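Local coordinates for chain length determinant protein (Shigella flexneri, PDB 4ZM5) that probably regulates, as a polysaccharide co-polymerase of the bacterial envelope, the chain length of the O-antigen part of lipopolysaccharide, at residues I11-D16 and R228-P233; E67-E72 and V84-Q89; D130-Q135 and Y205-N210; P165-T170 and L178-S183; P15-I20 and D40-L45. The protein carries 1 engineered substitution. One frame throughout, in Å; residues are numbered along the deposited sequence.

Contact 1 (I11-D16 and R228-P233); sequences IITQPD and RYVMKP
Ile11 packs obliquely on two neighbours: its CG2 lies 3.7 Å from Val230 CB, and its CG1 meets Met231 CE at 3.9 Å because the methionine chain bends at its last torsion (chi3 72°). On the other face of the sheet, Ile12 runs beside Tyr229, CD1 to CE1 3.6 Å. The backbone shows why two residues face one. Ile11 O accepts from both Val230 N (2.8 Å) and Met231 N (3.1 Å), a classic beta bulge where strand 6-13 meets the short antiparallel strand 228-229; Thr13 and Arg228 then form a hydrogen-bonded pair. Beyond this close-packed part the contact becomes looser and hydrated. Thr13 CG2 covers one face of the Arg228 guanidinium, 3.4 Å from NH2. Asp16 OD1 stands 3.3 Å from Arg228 NE, but well out of the guanidinium plane, so charge alone joins them. A water in that plane accepts from NE and donates to Gln14 O and Asp16 OD1. Arg48 of the second subunit is the aspartate's stronger partner, and Lys115 there bridges to OD2.

Contact 2 (E67-E72 and V84-Q89); sequences EKLTIE and VSYVGQ
Leu69 faces Tyr86 and Ile71 faces Val84 as antiparallel non-hydrogen-bonded pairs, on strand segments whose directions differ by 166° and whose axes approach to 4.6 Å. Between them Thr70 and Ser85 form a hydrogen-bonded pair with two reciprocal bonds, Thr70 N to Ser85 O at 2.9 Å and Ser85 N to Thr70 O at 2.8 Å. On the face of Leu69 and Ile71, Ile71 CD1 lies alongside Val84 CG1 (3.8 Å), and Leu69 crosses Tyr86 at about a right angle, its CD1 3.7 Å from ring atom CD1. With CG anti to the backbone N, the Tyr86 ring extends toward Glu67, and its OH donates to Glu67 OE2 at 2.6 Å. The ring and carboxylate planes are 81° apart, and the hydroxyl meets the oxygen on its anti side but 31° out of the carboxylate plane. Tyr101 also hydrogen-bonds OE2. The pair belongs to the beta hairpin 68-73 and 82-88: strand 6-13 flanks the second strand, while helices 38-53, 55-61 and 91-159 cover the face bearing Leu69, Val84 and Tyr86.

Contact 3 (D130-Q135 and Y205-N210); sequences DSLRTQ and YQTRQN
Thr207 and Leu132 meet through branches set by their first torsions. In Thr207, chi1 of -48° leaves OG1 beside the backbone N and CG2 anti to it, so the methyl is the branch that meets helix 91-159. Leu132 has CG beside its own backbone N (chi1 -65°), and its chain slides past Thr207 in the opposite direction. Its CD2 does most of the touching: it is 3.7 Å from Thr207 CG2, 3.6 Å from Arg208 N and 3.9 Å from Arg208 CB. The threonine methyl is also approached by Ser131 OG, at 3.8 Å, an oxygen against a carbon rather than a polar pairing. No direct hydrogen bond crosses between the two segments. A water lies 3.2 Å from Ser131 OG and gives a long, weak bond to Thr207 OG1, which itself hydrogen-bonds Asn203 O within its own helix. Beyond CB, Arg208 leads away from Leu132, and its guanidinium forms a salt bridge with Glu141 of the second subunit, so this helix faces two neighbours at once. The axes of the two short helical segments approach to 9.7 Å and cross at -142°. Such a broadly antiparallel pair, joined by a small apolar patch, fits the elongated helical body of this family, in which shorter helix 202-215 runs back along long helix 91-159.

Contact 4 (P165-T170 and L178-S183); sequences PQVQQT and LFLLGS
The tip of the elongated molecule, about 51 Å from the chain's centre to the centre of the contact, lies in the connection between long helix 91-159 and helix 183-191; here Pro165 and Gln166 pack against the single 3-10 turn made by Phe179, Leu180 and Leu181. One hydrogen bond joins the two segments: Gln166 N donates to Leu180 O at 2.7 Å, with an angle of 166° at the hydrogen, and the donor lies almost in line with the carbonyl bond. The same oxygen has Pro165 CA at 3.4 Å as a CH...O contact, so an amide and a polarised C-H both approach it. The proline ring sits against the next carbonyl, its CG 3.6 Å from Leu181 O. Leu180 supplies the apolar part with both methyls. Its CG lies beside the backbone N (chi1 -68°), and the fork then places CD2 3.8 Å from Gln166 CB while CD1 meets Val167 CG2 at 3.9 Å, the two chains crossing obliquely. Gly182 follows with a positive phi of 92°, where the 3-10 turn passes into helix 183-191. Neighbouring copies close round the site: Leu180 packs on Pro165 of the third subunit, and Pro165 on Leu180 of the second. With no charged group taking part, the two parts of the loop are joined by one straight backbone bond and a few methyl contacts, against which the other two chains of the assembly pack.

Contact 5 (P15-I20 and D40-L45); sequences PDVGQI and DLQETL
Gln42 makes the polar link, its NE2 donating to Pro15 O at 2.7 Å with an angle of 172° at the hydrogen. The bond lies in the carbonyl plane and only 4° out of the Gln42 amide plane. The other side of the same peptide is held too: Asp16, at the N-cap of helix 17-31, donates its N to Gln19 OE1 at 2.7 Å, though its own side chain makes no capping bond. The apolar contacts centre on Leu45. It crosses Pro15 at about a right angle, Leu45 CB to Pro15 CG 4.2 Å, and its CD1 meets Ile20 tip to tip, CD1 to CD1 3.3 Å. That separation is short for two methyls, and Ile20 has an unusual first torsion (chi1 -114°), so the exact placing of its tip is doubtful. Val17 adds CG2 beside the Gln42 amide, 4.2 Å from NE2. Helix 38-53 thus covers the turn from strand 6-13 into helix 17-31; its Val38 also touches Val17 and Ile20, while Leu41 touches Tyr23, Asn24 and Met27, further along helix 17-31.

Contacts 1 and 2 lie toward the sheet-bearing end of the elongated chain, with contact 5 next to contact 1 and nearer the middle. Contacts 1 and 5, with centres 12 Å apart, share Pro15 and Asp16, so strand 6-13 passes directly from sheet pairing into helix packing. Contact 2 is 16 Å from contact 1 between centres and belongs to the same sheet, Ile12 CD1 touching Val84 CG2 at 4.3 Å. Between centres, contact 3 stands about 41 Å from contact 1, and contact 4 about 75 Å; contact 4 is nested within the loop closed by contact 3, and both within that of contact 1. A magnesium ion lies about 4 Å from the Gln135 side chain of contact 3. Contacts 1, 3, 4 and 5 all touch the second subunit.

Contact 1 (I11-D16 and R228-P233)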
# COMPACT_ATOMS: atom_id res chain seq x y z
N ILE B 11 -8.90 13.55 27.18
CA ILE B 11 -8.02 12.43 26.82
C ILE B 11 -8.43 11.96 25.45
O ILE B 11 -9.59 11.62 25.23
CB ILE B 11 -7.94 11.29 27.87
CG1 ILE B 11 -7.45 11.84 29.23
CG2 ILE B 11 -7.00 10.19 27.37
CD1 ILE B 11 -7.65 10.95 30.41
N ILE B 12 -7.47 11.94 24.56
CA ILE B 12 -7.68 11.60 23.17
C ILE B 12 -6.77 10.44 22.75
O ILE B 12 -5.65 10.32 23.26
CB ILE B 12 -7.44 12.94 22.41
CG1 ILE B 12 -8.78 13.64 22.15
CG2 ILE B 12 -6.51 12.87 21.19
CD1 ILE B 12 -8.69 15.19 21.88
N THR B 13 -7.29 9.52 21.90
CA THR B 13 -6.47 8.40 21.40
C THR B 13 -6.73 8.24 19.88
O THR B 13 -7.47 9.04 19.29
CB THR B 13 -6.64 7.10 22.22
OG1 THR B 13 -5.57 6.22 21.89
CG2 THR B 13 -7.97 6.40 21.99
N GLN B 14 -6.11 7.22 19.28
CA GLN B 14 -6.25 6.93 17.86
C GLN B 14 -7.71 6.64 17.54
O GLN B 14 -8.46 6.13 18.39
CB GLN B 14 -5.35 5.74 17.45
CG GLN B 14 -5.72 4.39 18.06
CD GLN B 14 -4.67 3.33 17.86
OE1 GLN B 14 -3.64 3.53 17.20
NE2 GLN B 14 -4.89 2.17 18.44
N PRO B 15 -8.14 6.98 16.32
CA PRO B 15 -9.52 6.67 15.96
C PRO B 15 -9.74 5.15 15.85
O PRO B 15 -8.76 4.41 15.69
CB PRO B 15 -9.68 7.39 14.62
CG PRO B 15 -8.30 7.48 14.07
CD PRO B 15 -7.39 7.62 15.22
N ASP B 16 -11.00 4.69 15.96
CA ASP B 16 -11.41 3.28 15.83
C ASP B 16 -11.38 2.85 14.37
O ASP B 16 -11.48 3.71 13.49
CB ASP B 16 -12.85 3.07 16.36
CG ASP B 16 -13.00 3.06 17.86
OD1 ASP B 16 -12.05 2.65 18.56
OD2 ASP B 16 -14.11 3.42 18.34
N ARG B 228 -10.23 9.86 18.64
CA ARG B 228 -11.36 9.32 19.38
C ARG B 228 -11.21 9.82 20.79
O ARG B 228 -10.10 9.81 21.33
CB ARG B 228 -11.35 7.79 19.31
CG ARG B 228 -12.36 7.13 20.22
CD ARG B 228 -12.36 5.63 20.11
NE ARG B 228 -11.30 4.96 20.86
CZ ARG B 228 -11.31 4.74 22.18
NH1 ARG B 228 -12.30 5.21 22.93
NH2 ARG B 228 -10.33 4.06 22.75
N TYR B 229 -12.30 10.32 21.40
CA TYR B 229 -12.22 10.78 22.77
C TYR B 229 -12.30 9.62 23.71
O TYR B 229 -13.13 8.73 23.55
CB TYR B 229 -13.35 11.76 23.13
CG TYR B 229 -13.17 13.19 22.69
CD1 TYR B 229 -12.24 14.03 23.31
CD2 TYR B 229 -14.02 13.77 21.74
CE1 TYR B 229 -12.12 15.37 22.95
CE2 TYR B 229 -13.91 15.10 21.37
CZ TYR B 229 -12.96 15.90 21.99
OH TYR B 229 -12.89 17.22 21.63
N VAL B 230 -11.43 9.64 24.71
CA VAL B 230 -11.46 8.72 25.82
C VAL B 230 -12.27 9.46 26.89
O VAL B 230 -13.15 8.88 27.54
CB VAL B 230 -10.03 8.31 26.28
CG1 VAL B 230 -10.07 7.59 27.63
CG2 VAL B 230 -9.35 7.44 25.25
N MET B 231 -12.02 10.79 26.99
CA MET B 231 -12.66 11.73 27.89
C MET B 231 -12.73 13.11 27.22
O MET B 231 -11.70 13.66 26.84
CB MET B 231 -11.86 11.79 29.21
CG MET B 231 -12.53 12.55 30.32
SD MET B 231 -11.44 12.69 31.75
CE MET B 231 -10.26 13.84 31.13
N LYS B 232 -13.95 13.67 27.10
CA LYS B 232 -14.17 15.01 26.52
C LYS B 232 -13.68 16.10 27.51
O LYS B 232 -13.50 15.76 28.68
CB LYS B 232 -15.64 15.19 26.16
CG LYS B 232 -16.10 14.17 25.11
CD LYS B 232 -17.36 14.62 24.42
CE LYS B 232 -17.77 13.69 23.32
NZ LYS B 232 -18.86 14.28 22.49
N PRO B 233 -13.43 17.39 27.10
CA PRO B 233 -12.93 18.39 28.09
C PRO B 233 -13.80 18.47 29.35
O PRO B 233 -15.03 18.59 29.27
CB PRO B 233 -12.93 19.71 27.32
CG PRO B 233 -12.80 19.32 25.91
CD PRO B 233 -13.55 18.01 25.76
O HOH W 1 -9.23 3.50 19.16

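Contact 2 (E67-E72 and V84-Q89)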
# COMPACT_ATOMS: atom_id res chain seq x y z
N GLU B 67 -0.51 31.75 27.66
CA GLU B 67 -1.51 30.75 28.00
C GLU B 67 -0.81 29.41 28.14
O GLU B 67 0.19 29.14 27.46
CB GLU B 67 -2.64 30.69 26.96
CG GLU B 67 -3.58 31.90 26.95
CD GLU B 67 -4.56 31.97 25.79
OE1 GLU B 67 -4.45 32.92 24.97
OE2 GLU B 67 -5.45 31.10 25.69
N LYS B 68 -1.31 28.57 29.06
CA LYS B 68 -0.75 27.26 29.30
C LYS B 68 -1.69 26.20 28.72
O LYS B 68 -2.81 26.02 29.19
CB LYS B 68 -0.48 27.03 30.81
CG LYS B 68 -0.07 25.61 31.22
CD LYS B 68 1.38 25.26 30.90
CE LYS B 68 1.89 24.16 31.80
NZ LYS B 68 3.27 23.72 31.41
N LEU B 69 -1.20 25.53 27.66
CA LEU B 69 -1.83 24.40 27.00
C LEU B 69 -0.81 23.28 26.92
O LEU B 69 0.34 23.51 26.53
CB LEU B 69 -2.40 24.76 25.63
CG LEU B 69 -3.23 23.67 25.00
CD1 LEU B 69 -4.64 24.13 24.79
CD2 LEU B 69 -2.61 23.24 23.70
N THR B 70 -1.25 22.08 27.30
CA THR B 70 -0.40 20.91 27.41
C THR B 70 -0.93 19.73 26.61
O THR B 70 -2.15 19.54 26.51
CB THR B 70 -0.28 20.53 28.89
OG1 THR B 70 -0.23 21.71 29.70
CG2 THR B 70 0.93 19.71 29.18
N ILE B 71 0.01 18.96 26.04
CA ILE B 71 -0.22 17.70 25.32
C ILE B 71 0.89 16.74 25.78
O ILE B 71 2.08 16.96 25.55
CB ILE B 71 -0.39 17.82 23.77
CG1 ILE B 71 -0.71 16.42 23.14
CG2 ILE B 71 0.76 18.56 23.08
CD1 ILE B 71 -1.44 16.42 21.80
N GLU B 72 0.49 15.71 26.52
CA GLU B 72 1.38 14.71 27.10
C GLU B 72 0.77 13.32 27.01
O GLU B 72 -0.46 13.21 27.06
CB GLU B 72 1.59 15.04 28.59
CG GLU B 72 2.48 16.23 28.88
CD GLU B 72 2.69 16.40 30.38
OE1 GLU B 72 1.77 16.93 31.04
OE2 GLU B 72 3.71 15.90 30.90
N VAL B 84 -4.74 16.20 26.94
CA VAL B 84 -4.67 17.60 26.54
C VAL B 84 -5.25 18.44 27.69
O VAL B 84 -6.28 18.08 28.26
CB VAL B 84 -5.32 17.89 25.15
CG1 VAL B 84 -4.42 17.38 24.03
CG2 VAL B 84 -6.69 17.23 25.04
N SER B 85 -4.53 19.49 28.07
CA SER B 85 -4.93 20.31 29.20
C SER B 85 -4.85 21.78 28.91
O SER B 85 -3.97 22.21 28.20
CB SER B 85 -4.04 20.02 30.41
OG SER B 85 -4.37 18.78 30.99
N TYR B 86 -5.76 22.54 29.48
CA TYR B 86 -5.79 23.99 29.34
C TYR B 86 -6.05 24.63 30.70
O TYR B 86 -6.97 24.22 31.42
CB TYR B 86 -6.84 24.45 28.32
CG TYR B 86 -6.83 25.94 28.12
CD1 TYR B 86 -5.82 26.55 27.38
CD2 TYR B 86 -7.79 26.75 28.71
CE1 TYR B 86 -5.76 27.94 27.24
CE2 TYR B 86 -7.74 28.14 28.58
CZ TYR B 86 -6.74 28.72 27.82
OH TYR B 86 -6.69 30.08 27.69
N VAL B 87 -5.26 25.65 31.02
CA VAL B 87 -5.42 26.42 32.25
C VAL B 87 -6.14 27.74 31.90
O VAL B 87 -5.58 28.59 31.19
CB VAL B 87 -4.10 26.66 33.04
CG1 VAL B 87 -4.36 27.36 34.38
CG2 VAL B 87 -3.32 25.37 33.26
N GLY B 88 -7.38 27.85 32.37
CA GLY B 88 -8.23 29.02 32.17
C GLY B 88 -8.39 29.85 33.43
O GLY B 88 -7.82 29.54 34.48
N GLN B 89 -9.18 30.93 33.33
CA GLN B 89 -9.44 31.85 34.44
C GLN B 89 -10.67 31.42 35.26
O GLN B 89 -10.71 31.67 36.47
CB GLN B 89 -9.63 33.29 33.92
CG GLN B 89 -8.32 34.03 33.65
CD GLN B 89 -8.57 35.48 33.34
OE1 GLN B 89 -8.64 35.89 32.17
NE2 GLN B 89 -8.70 36.31 34.38

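Contact 3 (D130-Q135 and Y205-N210)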
# COMPACT_ATOMS: atom_id res chain seq x y z
N ASP B 130 1.25 4.29 -15.59
CA ASP B 130 2.58 3.87 -16.00
C ASP B 130 2.58 2.36 -16.26
O ASP B 130 3.17 1.91 -17.24
CB ASP B 130 3.63 4.24 -14.95
CG ASP B 130 4.10 5.69 -14.93
OD1 ASP B 130 3.37 6.56 -15.48
OD2 ASP B 130 5.16 5.97 -14.32
N SER B 131 1.89 1.60 -15.40
CA SER B 131 1.75 0.15 -15.48
C SER B 131 0.93 -0.24 -16.73
O SER B 131 1.38 -1.11 -17.47
CB SER B 131 1.10 -0.38 -14.20
OG SER B 131 0.92 -1.79 -14.20
N LEU B 132 -0.22 0.42 -16.99
CA LEU B 132 -1.07 0.12 -18.15
C LEU B 132 -0.36 0.41 -19.46
O LEU B 132 -0.43 -0.41 -20.36
CB LEU B 132 -2.41 0.88 -18.13
CG LEU B 132 -3.38 0.54 -17.01
CD1 LEU B 132 -4.46 1.58 -16.92
CD2 LEU B 132 -3.95 -0.89 -17.13
N ARG B 133 0.32 1.57 -19.55
CA ARG B 133 1.10 2.04 -20.70
C ARG B 133 2.17 1.01 -21.08
O ARG B 133 2.22 0.59 -22.25
CB ARG B 133 1.74 3.39 -20.37
CG ARG B 133 2.48 4.04 -21.52
CD ARG B 133 2.94 5.43 -21.11
NE ARG B 133 4.18 5.41 -20.33
CZ ARG B 133 4.28 5.80 -19.06
NH1 ARG B 133 3.22 6.28 -18.42
NH2 ARG B 133 5.44 5.74 -18.43
N THR B 134 2.99 0.58 -20.10
CA THR B 134 4.05 -0.42 -20.26
C THR B 134 3.49 -1.71 -20.81
O THR B 134 4.03 -2.27 -21.76
CB THR B 134 4.74 -0.66 -18.91
OG1 THR B 134 5.26 0.58 -18.43
CG2 THR B 134 5.85 -1.71 -18.98
N GLN B 135 2.40 -2.19 -20.21
CA GLN B 135 1.71 -3.42 -20.57
C GLN B 135 1.15 -3.34 -21.99
O GLN B 135 1.25 -4.31 -22.72
CB GLN B 135 0.62 -3.73 -19.54
CG GLN B 135 1.19 -4.20 -18.21
CD GLN B 135 0.12 -4.58 -17.22
OE1 GLN B 135 -0.26 -3.80 -16.33
NE2 GLN B 135 -0.36 -5.82 -17.31
N TYR B 205 -6.14 -6.12 -16.59
CA TYR B 205 -7.55 -5.87 -16.33
C TYR B 205 -7.75 -5.45 -14.91
O TYR B 205 -8.54 -4.53 -14.70
CB TYR B 205 -8.43 -7.08 -16.71
CG TYR B 205 -8.13 -7.61 -18.09
CD1 TYR B 205 -8.27 -6.80 -19.22
CD2 TYR B 205 -7.64 -8.90 -18.27
CE1 TYR B 205 -7.96 -7.27 -20.49
CE2 TYR B 205 -7.33 -9.38 -19.55
CZ TYR B 205 -7.50 -8.57 -20.65
OH TYR B 205 -7.22 -9.04 -21.92
N GLN B 206 -6.97 -6.00 -13.95
CA GLN B 206 -7.05 -5.56 -12.56
C GLN B 206 -6.68 -4.07 -12.49
O GLN B 206 -7.47 -3.26 -12.02
CB GLN B 206 -6.15 -6.38 -11.62
CG GLN B 206 -6.36 -7.88 -11.65
CD GLN B 206 -5.55 -8.61 -10.60
OE1 GLN B 206 -5.64 -8.31 -9.39
NE2 GLN B 206 -4.79 -9.63 -11.03
N THR B 207 -5.50 -3.73 -13.03
CA THR B 207 -4.94 -2.37 -13.05
C THR B 207 -5.91 -1.35 -13.68
O THR B 207 -6.09 -0.25 -13.15
CB THR B 207 -3.59 -2.40 -13.79
OG1 THR B 207 -2.81 -3.48 -13.30
CG2 THR B 207 -2.82 -1.12 -13.64
N ARG B 208 -6.53 -1.71 -14.81
CA ARG B 208 -7.44 -0.82 -15.52
C ARG B 208 -8.70 -0.54 -14.70
O ARG B 208 -9.20 0.60 -14.70
CB ARG B 208 -7.77 -1.44 -16.88
CG ARG B 208 -8.39 -0.45 -17.84
CD ARG B 208 -8.48 -1.01 -19.23
NE ARG B 208 -9.48 -2.07 -19.29
CZ ARG B 208 -9.85 -2.69 -20.40
NH1 ARG B 208 -9.31 -2.35 -21.57
NH2 ARG B 208 -10.77 -3.64 -20.36
N GLN B 209 -9.22 -1.56 -14.00
CA GLN B 209 -10.39 -1.44 -13.15
C GLN B 209 -10.01 -0.66 -11.88
O GLN B 209 -10.79 0.19 -11.43
CB GLN B 209 -10.97 -2.82 -12.81
CG GLN B 209 -12.33 -2.80 -12.07
CD GLN B 209 -13.41 -2.04 -12.81
OE1 GLN B 209 -13.62 -2.23 -14.03
NE2 GLN B 209 -14.09 -1.15 -12.10
N ASN B 210 -8.82 -0.92 -11.32
CA ASN B 210 -8.33 -0.23 -10.12
C ASN B 210 -8.21 1.28 -10.37
O ASN B 210 -8.48 2.06 -9.47
CB ASN B 210 -6.99 -0.81 -9.66
CG ASN B 210 -7.08 -2.25 -9.18
OD1 ASN B 210 -8.17 -2.85 -9.06
ND2 ASN B 210 -5.93 -2.85 -8.90
O HOH W 2 0.06 -2.97 -11.40

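Contact 4 (P165-T170 and L178-S183)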
# COMPACT_ATOMS: atom_id res chain seq x y z
N PRO B 165 -4.69 -24.60 -46.32
CA PRO B 165 -3.93 -25.18 -45.19
C PRO B 165 -3.43 -26.59 -45.51
O PRO B 165 -4.11 -27.35 -46.19
CB PRO B 165 -4.95 -25.19 -44.04
CG PRO B 165 -6.03 -24.28 -44.44
CD PRO B 165 -6.07 -24.26 -45.92
N GLN B 166 -2.24 -26.93 -45.02
CA GLN B 166 -1.58 -28.23 -45.28
C GLN B 166 -1.63 -29.16 -44.09
O GLN B 166 -1.11 -30.27 -44.14
CB GLN B 166 -0.10 -27.99 -45.65
CG GLN B 166 0.14 -27.19 -46.93
CD GLN B 166 -0.34 -27.92 -48.15
OE1 GLN B 166 0.15 -29.02 -48.49
NE2 GLN B 166 -1.30 -27.32 -48.84
N VAL B 167 -2.23 -28.70 -43.00
CA VAL B 167 -2.20 -29.43 -41.76
C VAL B 167 -3.60 -29.72 -41.23
O VAL B 167 -4.52 -28.89 -41.33
CB VAL B 167 -1.32 -28.58 -40.80
CG1 VAL B 167 -1.84 -28.57 -39.38
CG2 VAL B 167 0.13 -29.05 -40.86
N GLN B 168 -3.75 -30.95 -40.69
CA GLN B 168 -4.96 -31.49 -40.06
C GLN B 168 -4.95 -31.06 -38.57
O GLN B 168 -5.66 -30.12 -38.20
CB GLN B 168 -5.01 -33.03 -40.20
CG GLN B 168 -4.95 -33.55 -41.64
CD GLN B 168 -4.55 -35.01 -41.71
OE1 GLN B 168 -5.02 -35.86 -40.94
NE2 GLN B 168 -3.70 -35.35 -42.68
N GLN B 169 -4.08 -31.72 -37.76
CA GLN B 169 -3.88 -31.47 -36.33
C GLN B 169 -2.75 -30.44 -36.11
O GLN B 169 -1.68 -30.56 -36.72
CB GLN B 169 -3.54 -32.79 -35.63
CG GLN B 169 -3.64 -32.77 -34.11
CD GLN B 169 -3.34 -34.13 -33.53
OE1 GLN B 169 -4.02 -35.13 -33.80
NE2 GLN B 169 -2.31 -34.19 -32.70
N THR B 170 -3.00 -29.42 -35.24
CA THR B 170 -2.01 -28.38 -34.92
C THR B 170 -2.28 -27.71 -33.56
O THR B 170 -3.25 -26.96 -33.40
CB THR B 170 -1.93 -27.31 -36.03
OG1 THR B 170 -1.14 -26.20 -35.57
CG2 THR B 170 -3.29 -26.82 -36.50
N LEU B 178 4.16 -21.76 -39.81
CA LEU B 178 3.08 -20.84 -40.15
C LEU B 178 2.67 -20.92 -41.61
O LEU B 178 1.47 -20.80 -41.89
CB LEU B 178 3.45 -19.39 -39.83
CG LEU B 178 3.07 -18.81 -38.48
CD1 LEU B 178 3.91 -17.56 -38.20
CD2 LEU B 178 1.59 -18.45 -38.42
N PHE B 179 3.62 -21.10 -42.54
CA PHE B 179 3.33 -21.14 -43.98
C PHE B 179 2.37 -22.31 -44.32
O PHE B 179 1.68 -22.27 -45.34
CB PHE B 179 4.63 -21.22 -44.81
CG PHE B 179 5.14 -22.61 -45.08
CD1 PHE B 179 5.93 -23.28 -44.16
CD2 PHE B 179 4.79 -23.28 -46.25
CE1 PHE B 179 6.38 -24.58 -44.40
CE2 PHE B 179 5.23 -24.58 -46.49
CZ PHE B 179 6.03 -25.22 -45.57
N LEU B 180 2.33 -23.34 -43.45
CA LEU B 180 1.47 -24.51 -43.62
C LEU B 180 -0.02 -24.15 -43.50
O LEU B 180 -0.86 -24.99 -43.82
CB LEU B 180 1.82 -25.60 -42.62
CG LEU B 180 3.17 -26.29 -42.78
CD1 LEU B 180 3.47 -27.15 -41.56
CD2 LEU B 180 3.22 -27.16 -44.01
N LEU B 181 -0.33 -22.92 -43.04
CA LEU B 181 -1.70 -22.42 -42.92
C LEU B 181 -2.21 -21.98 -44.29
O LEU B 181 -3.42 -21.85 -44.48
CB LEU B 181 -1.78 -21.28 -41.90
CG LEU B 181 -1.40 -21.66 -40.46
CD1 LEU B 181 -1.47 -20.46 -39.55
CD2 LEU B 181 -2.28 -22.75 -39.90
N GLY B 182 -1.30 -21.82 -45.24
CA GLY B 182 -1.60 -21.46 -46.62
C GLY B 182 -1.56 -19.97 -46.83
O GLY B 182 -1.92 -19.23 -45.92
N SER B 183 -1.17 -19.52 -48.04
CA SER B 183 -1.08 -18.10 -48.38
C SER B 183 -2.42 -17.36 -48.23
O SER B 183 -2.42 -16.19 -47.85
CB SER B 183 -0.53 -17.90 -49.79
OG SER B 183 -1.35 -18.53 -50.76

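Contact 5 (P15-I20 and D40-L45)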
# COMPACT_ATOMS: atom_id res chain seq x y z
N PRO B 15 -8.14 6.98 16.32
CA PRO B 15 -9.52 6.67 15.96
C PRO B 15 -9.74 5.15 15.85
O PRO B 15 -8.76 4.41 15.69
CB PRO B 15 -9.68 7.39 14.62
CG PRO B 15 -8.30 7.48 14.07
CD PRO B 15 -7.39 7.62 15.22
N ASP B 16 -11.00 4.69 15.96
CA ASP B 16 -11.41 3.28 15.83
C ASP B 16 -11.38 2.85 14.37
O ASP B 16 -11.48 3.71 13.49
CB ASP B 16 -12.85 3.07 16.36
CG ASP B 16 -13.00 3.06 17.86
OD1 ASP B 16 -12.05 2.65 18.56
OD2 ASP B 16 -14.11 3.42 18.34
N VAL B 17 -11.35 1.52 14.11
CA VAL B 17 -11.38 0.92 12.76
C VAL B 17 -12.65 1.38 12.04
O VAL B 17 -12.59 1.69 10.85
CB VAL B 17 -11.25 -0.64 12.84
CG1 VAL B 17 -11.26 -1.29 11.46
CG2 VAL B 17 -10.00 -1.05 13.62
N GLY B 18 -13.74 1.51 12.79
CA GLY B 18 -15.01 1.96 12.24
C GLY B 18 -14.96 3.39 11.75
O GLY B 18 -15.49 3.71 10.67
N GLN B 19 -14.32 4.25 12.54
CA GLN B 19 -14.15 5.67 12.22
C GLN B 19 -13.21 5.89 11.01
O GLN B 19 -13.31 6.91 10.32
CB GLN B 19 -13.53 6.41 13.43
CG GLN B 19 -14.45 6.60 14.63
CD GLN B 19 -13.69 7.22 15.78
OE1 GLN B 19 -12.91 6.57 16.48
NE2 GLN B 19 -13.88 8.51 16.00
N ILE B 20 -12.32 4.92 10.78
CA ILE B 20 -11.25 4.93 9.80
C ILE B 20 -11.55 4.13 8.52
O ILE B 20 -10.87 4.35 7.51
CB ILE B 20 -9.99 4.41 10.55
CG1 ILE B 20 -8.96 5.49 10.67
CG2 ILE B 20 -9.40 3.08 10.06
CD1 ILE B 20 -9.60 6.84 11.10
N ASP B 40 -1.58 0.90 11.26
CA ASP B 40 -0.61 1.92 10.87
C ASP B 40 -1.32 3.23 10.49
O ASP B 40 -0.79 4.30 10.79
CB ASP B 40 0.29 1.41 9.73
CG ASP B 40 1.18 0.22 10.08
OD1 ASP B 40 1.63 0.14 11.25
OD2 ASP B 40 1.46 -0.61 9.18
N LEU B 41 -2.50 3.15 9.84
CA LEU B 41 -3.30 4.34 9.48
C LEU B 41 -3.84 5.05 10.72
O LEU B 41 -3.82 6.29 10.79
CB LEU B 41 -4.46 3.97 8.55
CG LEU B 41 -4.11 3.86 7.10
CD1 LEU B 41 -5.10 3.02 6.39
CD2 LEU B 41 -4.00 5.24 6.44
N GLN B 42 -4.29 4.26 11.71
CA GLN B 42 -4.78 4.75 13.00
C GLN B 42 -3.71 5.59 13.71
O GLN B 42 -4.01 6.69 14.20
CB GLN B 42 -5.18 3.58 13.88
CG GLN B 42 -6.47 2.90 13.49
CD GLN B 42 -6.75 1.74 14.40
OE1 GLN B 42 -6.14 0.69 14.28
NE2 GLN B 42 -7.64 1.93 15.36
N GLU B 43 -2.45 5.09 13.72
CA GLU B 43 -1.30 5.76 14.32
C GLU B 43 -0.89 7.00 13.53
O GLU B 43 -0.46 8.00 14.11
CB GLU B 43 -0.12 4.79 14.44
CG GLU B 43 -0.19 3.98 15.71
CD GLU B 43 0.71 2.76 15.77
OE1 GLU B 43 0.26 1.72 16.30
OE2 GLU B 43 1.90 2.88 15.36
N THR B 44 -1.01 6.93 12.22
CA THR B 44 -0.68 8.02 11.31
C THR B 44 -1.64 9.16 11.55
O THR B 44 -1.19 10.31 11.61
CB THR B 44 -0.70 7.48 9.86
OG1 THR B 44 0.40 6.59 9.72
CG2 THR B 44 -0.57 8.55 8.80
N LEU B 45 -2.94 8.85 11.72
CA LEU B 45 -3.99 9.84 11.93
C LEU B 45 -3.91 10.50 13.31
O LEU B 45 -4.03 11.73 13.39
CB LEU B 45 -5.36 9.22 11.68
CG LEU B 45 -5.66 9.09 10.19
CD1 LEU B 45 -6.83 8.20 9.94
CD2 LEU B 45 -5.90 10.42 9.56